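Local coordinates for protein serine protease pet (Escherichia coli, PDB 4OM9) that probably acts as a secreted serine protease toxin of enteroaggregative strains, an autotransporter enterotoxin whose likely target inside host cells is alpha-fodrin, at residues 294-299 with 315-320. Residues are numbered along the deposited sequence; the frame is centred on the assembly and turned at random.
Sequences DLVFSG and GFIFDE
D294 OD1 accepts the backbone N-H of G315 at 3.2 Å through its anti lone pair, away from OD2. Y110 OH adds a weak bond to the same oxygen, while OD2 makes a salt bridge to R106. The carboxylate is thus held at both oxygens, which probably favours its charged form. Backbone hydrogen bonds pair the parallel strands: L295 N to G315 O, I317 N to L295 O and F297 N to I317 O, the last being the shortest at 2.8 Å. The D319 N to F297 O bond is weak. At the far end D319 OD2 takes the N-H of G299 at 3.2 Å, from above the carboxylate plane. D319 CG sits between its own backbone N and carbonyl carbon (chi1 62°), which turns the group back to 294-299; its OD1 is hydrogen-bonded to Y324 OH.

F297, F316 and F318 form an aromatic cluster. The F297 edge meets the F316 face; F297 CE2 lies 3.4 Å from F316 CD1, with the planes at 75°. F318 lies beside F297, with its CE2 3.7 Å from F297 CD2. L295 CD1 touches the F316 edge. V296 and I317 pack side by side on the opposite face.

Strands 294-298 and 316-318 belong to successive coils of the parallel beta-helix characteristic of such passenger domains. Strand 258-262 flanks 294-298, strand 341-343 flanks 316-318, and I303 of strand 301-305 packs on F297 and F318.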
# COMPACT_ATOMS: atom_id res chain seq x y z
N ASP A 294 37.88 20.54 -10.35
CA ASP A 294 36.51 20.94 -10.65
C ASP A 294 36.53 22.43 -10.96
O ASP A 294 37.26 23.21 -10.33
CB ASP A 294 35.55 20.64 -9.49
CG ASP A 294 35.53 19.17 -9.12
OD1 ASP A 294 35.34 18.31 -10.02
OD2 ASP A 294 35.72 18.86 -7.91
N LEU A 295 35.73 22.84 -11.94
CA LEU A 295 35.51 24.25 -12.15
C LEU A 295 34.32 24.63 -11.29
O LEU A 295 33.18 24.27 -11.59
CB LEU A 295 35.27 24.58 -13.62
CG LEU A 295 36.39 24.12 -14.55
CD1 LEU A 295 36.16 24.62 -16.00
CD2 LEU A 295 37.74 24.60 -14.03
N VAL A 296 34.60 25.36 -10.22
CA VAL A 296 33.58 25.73 -9.25
C VAL A 296 33.13 27.15 -9.55
O VAL A 296 33.81 28.12 -9.17
CB VAL A 296 34.11 25.62 -7.82
CG1 VAL A 296 33.01 25.89 -6.81
CG2 VAL A 296 34.69 24.23 -7.60
N PHE A 297 31.99 27.26 -10.23
CA PHE A 297 31.47 28.53 -10.72
C PHE A 297 30.67 29.27 -9.67
O PHE A 297 29.93 28.66 -8.92
CB PHE A 297 30.59 28.29 -11.95
CG PHE A 297 31.31 27.63 -13.10
CD1 PHE A 297 32.27 28.33 -13.81
CD2 PHE A 297 31.02 26.33 -13.46
CE1 PHE A 297 32.94 27.74 -14.87
CE2 PHE A 297 31.68 25.73 -14.51
CZ PHE A 297 32.65 26.43 -15.22
N SER A 298 30.80 30.58 -9.62
CA SER A 298 30.05 31.37 -8.66
C SER A 298 29.63 32.71 -9.24
O SER A 298 30.25 33.20 -10.18
CB SER A 298 30.86 31.57 -7.38
OG SER A 298 32.12 32.14 -7.67
N GLY A 299 28.56 33.28 -8.70
CA GLY A 299 28.10 34.60 -9.09
C GLY A 299 27.06 34.61 -10.19
O GLY A 299 26.47 35.66 -10.47
N GLY A 315 34.82 18.24 -13.15
CA GLY A 315 33.50 18.52 -13.67
C GLY A 315 32.99 19.89 -13.24
O GLY A 315 33.72 20.64 -12.59
N PHE A 316 31.73 20.20 -13.57
CA PHE A 316 31.13 21.49 -13.25
C PHE A 316 30.44 21.52 -11.91
O PHE A 316 29.56 20.69 -11.62
CB PHE A 316 30.11 21.91 -14.33
CG PHE A 316 30.72 22.32 -15.63
CD1 PHE A 316 32.08 22.56 -15.75
CD2 PHE A 316 29.92 22.49 -16.76
CE1 PHE A 316 32.64 22.96 -16.96
CE2 PHE A 316 30.46 22.89 -17.99
CZ PHE A 316 31.82 23.13 -18.08
N ILE A 317 30.79 22.50 -11.08
CA ILE A 317 30.13 22.68 -9.81
C ILE A 317 29.61 24.10 -9.73
O ILE A 317 30.36 25.04 -9.97
CB ILE A 317 31.07 22.38 -8.63
CG1 ILE A 317 31.49 20.91 -8.63
CG2 ILE A 317 30.41 22.78 -7.29
CD1 ILE A 317 32.40 20.50 -7.40
N PHE A 318 28.34 24.25 -9.39
CA PHE A 318 27.69 25.55 -9.36
C PHE A 318 27.25 25.89 -7.96
O PHE A 318 26.84 25.00 -7.22
CB PHE A 318 26.47 25.57 -10.29
CG PHE A 318 26.82 25.44 -11.74
CD1 PHE A 318 26.97 24.20 -12.32
CD2 PHE A 318 27.01 26.57 -12.52
CE1 PHE A 318 27.31 24.09 -13.65
CE2 PHE A 318 27.35 26.47 -13.84
CZ PHE A 318 27.49 25.23 -14.41
N ASP A 319 27.33 27.16 -7.60
CA ASP A 319 26.93 27.61 -6.27
C ASP A 319 25.41 27.68 -6.17
O ASP A 319 24.70 27.17 -7.04
CB ASP A 319 27.57 28.96 -5.93
CG ASP A 319 27.14 30.06 -6.87
OD1 ASP A 319 26.58 29.74 -7.94
OD2 ASP A 319 27.35 31.24 -6.54
N GLU A 320 24.91 28.33 -5.12
CA GLU A 320 23.48 28.33 -4.82
C GLU A 320 22.76 29.60 -5.28
O GLU A 320 23.37 30.66 -5.40
CB GLU A 320 23.26 28.14 -3.32
CG GLU A 320 23.88 26.88 -2.76
CD GLU A 320 23.74 26.76 -1.26
OE1 GLU A 320 23.73 27.81 -0.58
OE2 GLU A 320 23.63 25.62 -0.75